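Local coordinates for protein ribonuclease VapC (Klebsiella pneumoniae, PDB 7BY3) that probably acts as the toxin of a toxin-antitoxin system, a magnesium-dependent PIN-domain ribonuclease that cleaves RNA, at residues L94-R107 and F112-I124. Residues are numbered along the deposited sequence; the frame is centred on the assembly and turned at random.
Sequences LATAQLHRLELITR and FAGIPGVVTPYEI
The carbonyl oxygen of G117 is gripped twice: L104 N donates to G117 O over 2.8 Å, nearly straight at 173°, and a water donates to the same oxygen while bridging to L102 O. Hydrogen bonds from V119 N to L104 O (2.7 Å) and from T106 N to V119 O (3.1 Å) join strands 103-105 and 118-119 in parallel. G117 suits its corner because its phi is positive, which residues with a CB adopt less readily. On the face carrying L104 and V118, L94 extends from helix 88-99, its chi1 of -178° carrying the branched end out to the F112 ring, where CD2 meets the edge 3.6 Å from CE1. L104 CD2 approaches that same CE1 obliquely at 3.5 Å, while I115 and V118 add methyls around L94. I105 uses the other face, setting CG2 3.5 Å from P121 CG. Beyond the strands, R107 lays its aliphatic CG over one face of the Y122 ring, a CH-pi contact 4.1 Å from the centroid; R107 NH1 and Y122 OH both go to D15, the former in a salt bridge. T106 packs its methyl against V118 and F112, leaving its hydroxyl to bond D9, a predicted magnesium ligand, and also N11 and N108. In this beta-alpha-beta unit of the PIN fold, apolar packing thus anchors T106, whose hydroxyl is consistent with a second-shell role, holding the D9 carboxylate.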
loop_
_atom_site.group_PDB
_atom_site.type_symbol
_atom_site.label_atom_id
_atom_site.label_comp_id
_atom_site.label_asym_id
_atom_site.label_seq_id
_atom_site.Cartn_x
_atom_site.Cartn_y
_atom_site.Cartn_z
ATOM N N LEU B 94 -8.315 4.215 7.002
ATOM C CA LEU B 94 -9.439 3.862 7.863
ATOM C C LEU B 94 -9.512 2.351 8.075
ATOM O O LEU B 94 -9.838 1.884 9.165
ATOM C CB LEU B 94 -10.754 4.382 7.275
ATOM C CG LEU B 94 -12.018 4.128 8.101
ATOM C CD1 LEU B 94 -11.861 4.674 9.512
ATOM C CD2 LEU B 94 -13.238 4.733 7.426
ATOM N N ALA B 95 -9.203 1.589 7.029
ATOM C CA ALA B 95 -9.185 0.130 7.113
ATOM C C ALA B 95 -8.097 -0.347 8.063
ATOM O O ALA B 95 -8.285 -1.303 8.815
ATOM C CB ALA B 95 -8.985 -0.478 5.737
ATOM N N THR B 96 -6.956 0.330 8.017
ATOM C CA THR B 96 -5.834 0.016 8.886
ATOM C C THR B 96 -6.204 0.236 10.351
ATOM O O THR B 96 -5.866 -0.573 11.215
ATOM C CB THR B 96 -4.601 0.868 8.521
ATOM O OG1 THR B 96 -4.170 0.536 7.196
ATOM C CG2 THR B 96 -3.463 0.617 9.492
ATOM N N ALA B 97 -6.916 1.325 10.622
ATOM C CA ALA B 97 -7.340 1.649 11.980
ATOM C C ALA B 97 -8.327 0.617 12.517
ATOM O O ALA B 97 -8.181 0.137 13.640
ATOM C CB ALA B 97 -7.953 3.039 12.027
ATOM N N GLN B 98 -9.327 0.283 11.707
ATOM C CA GLN B 98 -10.355 -0.675 12.099
ATOM C C GLN B 98 -9.777 -2.042 12.442
ATOM O O GLN B 98 -10.078 -2.603 13.495
ATOM C CB GLN B 98 -11.396 -0.834 10.989
ATOM C CG GLN B 98 -12.242 0.392 10.734
ATOM C CD GLN B 98 -13.466 0.075 9.905
ATOM O OE1 GLN B 98 -13.565 -0.999 9.314
ATOM N NE2 GLN B 98 -14.407 1.008 9.857
ATOM N N LEU B 99 -8.954 -2.572 11.543
ATOM C CA LEU B 99 -8.393 -3.907 11.707
ATOM C C LEU B 99 -7.593 -4.027 12.999
ATOM O O LEU B 99 -7.644 -5.051 13.680
ATOM C CB LEU B 99 -7.509 -4.263 10.510
ATOM C CG LEU B 99 -8.206 -4.546 9.175
ATOM C CD1 LEU B 99 -7.384 -5.514 8.344
ATOM C CD2 LEU B 99 -9.615 -5.080 9.383
ATOM N N HIS B 100 -6.857 -2.974 13.334
ATOM C CA HIS B 100 -6.014 -2.970 14.524
ATOM C C HIS B 100 -6.696 -2.337 15.735
ATOM O O HIS B 100 -6.070 -2.165 16.780
ATOM C CB HIS B 100 -4.693 -2.264 14.227
ATOM C CG HIS B 100 -3.788 -3.047 13.332
ATOM N ND1 HIS B 100 -3.900 -3.036 11.958
ATOM C CD2 HIS B 100 -2.763 -3.890 13.618
ATOM C CE1 HIS B 100 -2.982 -3.826 11.437
ATOM N NE2 HIS B 100 -2.279 -4.354 12.418
ATOM N N ARG B 101 -7.971 -1.991 15.581
ATOM C CA ARG B 101 -8.769 -1.391 16.651
ATOM C C ARG B 101 -8.142 -0.108 17.173
ATOM O O ARG B 101 -7.974 0.064 18.380
ATOM C CB ARG B 101 -8.962 -2.369 17.812
ATOM C CG ARG B 101 -9.176 -3.811 17.406
ATOM C CD ARG B 101 -8.654 -4.731 18.491
ATOM N NE ARG B 101 -7.206 -4.599 18.633
ATOM C CZ ARG B 101 -6.540 -4.827 19.760
ATOM N NH1 ARG B 101 -7.190 -5.196 20.855
ATOM N NH2 ARG B 101 -5.222 -4.678 19.792
ATOM N N LEU B 102 -7.789 0.787 16.259
ATOM C CA LEU B 102 -7.220 2.071 16.640
ATOM C C LEU B 102 -8.183 3.206 16.327
ATOM O O LEU B 102 -8.949 3.134 15.369
ATOM C CB LEU B 102 -5.890 2.307 15.922
ATOM C CG LEU B 102 -4.920 1.129 15.853
ATOM C CD1 LEU B 102 -3.674 1.522 15.080
ATOM C CD2 LEU B 102 -4.561 0.655 17.245
ATOM N N GLU B 103 -8.146 4.252 17.143
ATOM C CA GLU B 103 -8.896 5.458 16.843
ATOM C C GLU B 103 -8.204 6.187 15.705
ATOM O O GLU B 103 -6.986 6.354 15.722
ATOM C CB GLU B 103 -9.002 6.362 18.071
ATOM C CG GLU B 103 -9.930 7.550 17.886
ATOM C CD GLU B 103 -11.390 7.173 18.036
ATOM O OE1 GLU B 103 -11.677 6.174 18.727
ATOM O OE2 GLU B 103 -12.252 7.871 17.465
ATOM N N LEU B 104 -8.972 6.608 14.706
ATOM C CA LEU B 104 -8.408 7.378 13.609
ATOM C C LEU B 104 -8.497 8.861 13.931
ATOM O O LEU B 104 -9.586 9.413 14.063
ATOM C CB LEU B 104 -9.125 7.071 12.292
ATOM C CG LEU B 104 -8.607 7.832 11.068
ATOM C CD1 LEU B 104 -7.102 7.664 10.926
ATOM C CD2 LEU B 104 -9.318 7.377 9.806
ATOM N N ILE B 105 -7.344 9.501 14.070
ATOM C CA ILE B 105 -7.314 10.922 14.368
ATOM C C ILE B 105 -6.925 11.676 13.109
ATOM O O ILE B 105 -5.839 11.486 12.565
ATOM C CB ILE B 105 -6.341 11.257 15.514
ATOM C CG1 ILE B 105 -6.564 10.314 16.692
ATOM C CG2 ILE B 105 -6.546 12.674 15.990
ATOM C CD1 ILE B 105 -5.602 9.178 16.729
ATOM N N THR B 106 -7.837 12.518 12.643
ATOM C CA THR B 106 -7.656 13.242 11.397
ATOM C C THR B 106 -8.341 14.596 11.472
ATOM O O THR B 106 -9.320 14.767 12.196
ATOM C CB THR B 106 -8.217 12.447 10.198
ATOM O OG1 THR B 106 -8.121 13.237 9.006
ATOM C CG2 THR B 106 -9.671 12.072 10.438
ATOM N N ARG B 107 -7.820 15.561 10.726
ATOM C CA ARG B 107 -8.459 16.865 10.639
ATOM C C ARG B 107 -9.559 16.880 9.590
ATOM O O ARG B 107 -10.236 17.893 9.417
ATOM C CB ARG B 107 -7.438 17.952 10.313
ATOM C CG ARG B 107 -7.124 18.875 11.467
ATOM C CD ARG B 107 -6.274 20.044 11.010
ATOM N NE ARG B 107 -4.904 19.627 10.736
ATOM C CZ ARG B 107 -4.436 19.371 9.522
ATOM N NH1 ARG B 107 -3.181 18.993 9.356
ATOM N NH2 ARG B 107 -5.224 19.505 8.476
ATOM N N PHE B 112 -14.783 12.229 6.802
ATOM C CA PHE B 112 -14.890 11.252 7.889
ATOM C C PHE B 112 -15.999 11.430 8.933
ATOM O O PHE B 112 -16.121 10.601 9.836
ATOM C CB PHE B 112 -13.550 11.173 8.618
ATOM C CG PHE B 112 -12.557 10.279 7.943
ATOM C CD1 PHE B 112 -12.709 8.905 7.992
ATOM C CD2 PHE B 112 -11.480 10.807 7.255
ATOM C CE1 PHE B 112 -11.806 8.072 7.372
ATOM C CE2 PHE B 112 -10.569 9.977 6.632
ATOM C CZ PHE B 112 -10.734 8.608 6.691
ATOM N N ALA B 113 -16.800 12.482 8.834
ATOM C CA ALA B 113 -17.860 12.690 9.821
ATOM C C ALA B 113 -18.952 11.629 9.689
ATOM O O ALA B 113 -19.378 11.297 8.587
ATOM C CB ALA B 113 -18.454 14.081 9.685
ATOM N N GLY B 114 -19.402 11.101 10.823
ATOM C CA GLY B 114 -20.409 10.055 10.826
ATOM C C GLY B 114 -19.792 8.670 10.821
ATOM O O GLY B 114 -20.492 7.665 10.925
ATOM N N ILE B 115 -18.470 8.623 10.699
ATOM C CA ILE B 115 -17.741 7.361 10.708
ATOM C C ILE B 115 -17.223 7.050 12.107
ATOM O O ILE B 115 -16.448 7.821 12.670
ATOM C CB ILE B 115 -16.562 7.383 9.718
ATOM C CG1 ILE B 115 -17.066 7.652 8.298
ATOM C CG2 ILE B 115 -15.791 6.073 9.779
ATOM C CD1 ILE B 115 -15.972 7.712 7.254
ATOM N N PRO B 116 -17.658 5.913 12.674
ATOM C CA PRO B 116 -17.267 5.501 14.025
ATOM C C PRO B 116 -15.764 5.288 14.163
ATOM O O PRO B 116 -15.101 4.916 13.197
ATOM C CB PRO B 116 -18.022 4.182 14.222
ATOM C CG PRO B 116 -18.296 3.690 12.843
ATOM C CD PRO B 116 -18.534 4.921 12.029
ATOM N N GLY B 117 -15.236 5.532 15.358
ATOM C CA GLY B 117 -13.828 5.307 15.629
ATOM C C GLY B 117 -12.908 6.355 15.034
ATOM O O GLY B 117 -11.708 6.127 14.902
ATOM N N VAL B 118 -13.467 7.507 14.681
ATOM C CA VAL B 118 -12.680 8.606 14.127
ATOM C C VAL B 118 -12.812 9.862 14.992
ATOM O O VAL B 118 -13.916 10.244 15.371
ATOM C CB VAL B 118 -13.109 8.938 12.684
ATOM C CG1 VAL B 118 -12.220 10.022 12.101
ATOM C CG2 VAL B 118 -13.078 7.691 11.812
ATOM N N VAL B 119 -11.689 10.504 15.297
ATOM C CA VAL B 119 -11.693 11.698 16.139
ATOM C C VAL B 119 -11.165 12.922 15.395
ATOM O O VAL B 119 -10.091 12.868 14.801
ATOM C CB VAL B 119 -10.846 11.476 17.419
ATOM C CG1 VAL B 119 -10.376 12.795 18.000
ATOM C CG2 VAL B 119 -11.643 10.712 18.453
ATOM N N THR B 120 -11.912 14.022 15.414
ATOM C CA THR B 120 -11.375 15.261 14.867
ATOM C C THR B 120 -10.792 16.110 16.009
ATOM O O THR B 120 -11.519 16.665 16.831
ATOM C CB THR B 120 -12.446 16.037 14.050
ATOM O OG1 THR B 120 -11.882 17.251 13.539
ATOM C CG2 THR B 120 -13.693 16.340 14.873
ATOM N N PRO B 121 -9.451 16.161 16.087
ATOM C CA PRO B 121 -8.762 16.874 17.170
ATOM C C PRO B 121 -8.860 18.401 17.111
ATOM O O PRO B 121 -9.145 19.014 18.138
ATOM C CB PRO B 121 -7.307 16.424 17.000
ATOM C CG PRO B 121 -7.185 16.114 15.556
ATOM C CD PRO B 121 -8.509 15.560 15.131
ATOM N N TYR B 122 -8.669 19.002 15.939
ATOM C CA TYR B 122 -8.582 20.460 15.855
ATOM C C TYR B 122 -8.957 21.011 14.476
ATOM O O TYR B 122 -9.377 20.266 13.593
ATOM C CB TYR B 122 -7.174 20.935 16.257
ATOM C CG TYR B 122 -6.022 20.301 15.503
ATOM C CD1 TYR B 122 -5.421 20.953 14.437
ATOM C CD2 TYR B 122 -5.519 19.063 15.875
ATOM C CE1 TYR B 122 -4.362 20.381 13.758
ATOM C CE2 TYR B 122 -4.468 18.479 15.195
ATOM C CZ TYR B 122 -3.893 19.143 14.137
ATOM O OH TYR B 122 -2.844 18.570 13.460
ATOM N N GLU B 123 -8.801 22.322 14.305
ATOM C CA GLU B 123 -9.369 23.032 13.160
ATOM C C GLU B 123 -8.365 23.954 12.465
ATOM O O GLU B 123 -7.457 24.486 13.103
ATOM C CB GLU B 123 -10.585 23.847 13.625
ATOM C CG GLU B 123 -11.324 24.617 12.539
ATOM C CD GLU B 123 -12.006 23.711 11.537
ATOM O OE1 GLU B 123 -12.435 22.607 11.932
ATOM O OE2 GLU B 123 -12.115 24.105 10.357
ATOM N N ILE B 124 -8.527 24.131 11.155
ATOM C CA ILE B 124 -7.827 25.196 10.447
ATOM C C ILE B 124 -8.760 26.415 10.360
ATOM O O ILE B 124 -9.828 26.359 9.750
ATOM C CB ILE B 124 -7.318 24.733 9.038
ATOM C CG1 ILE B 124 -8.455 24.325 8.095
ATOM C CG2 ILE B 124 -6.337 23.579 9.173
ATOM C CD1 ILE B 124 -8.703 25.309 6.964
HETATM O O HOH W 1 -11.425 3.802 13.721
#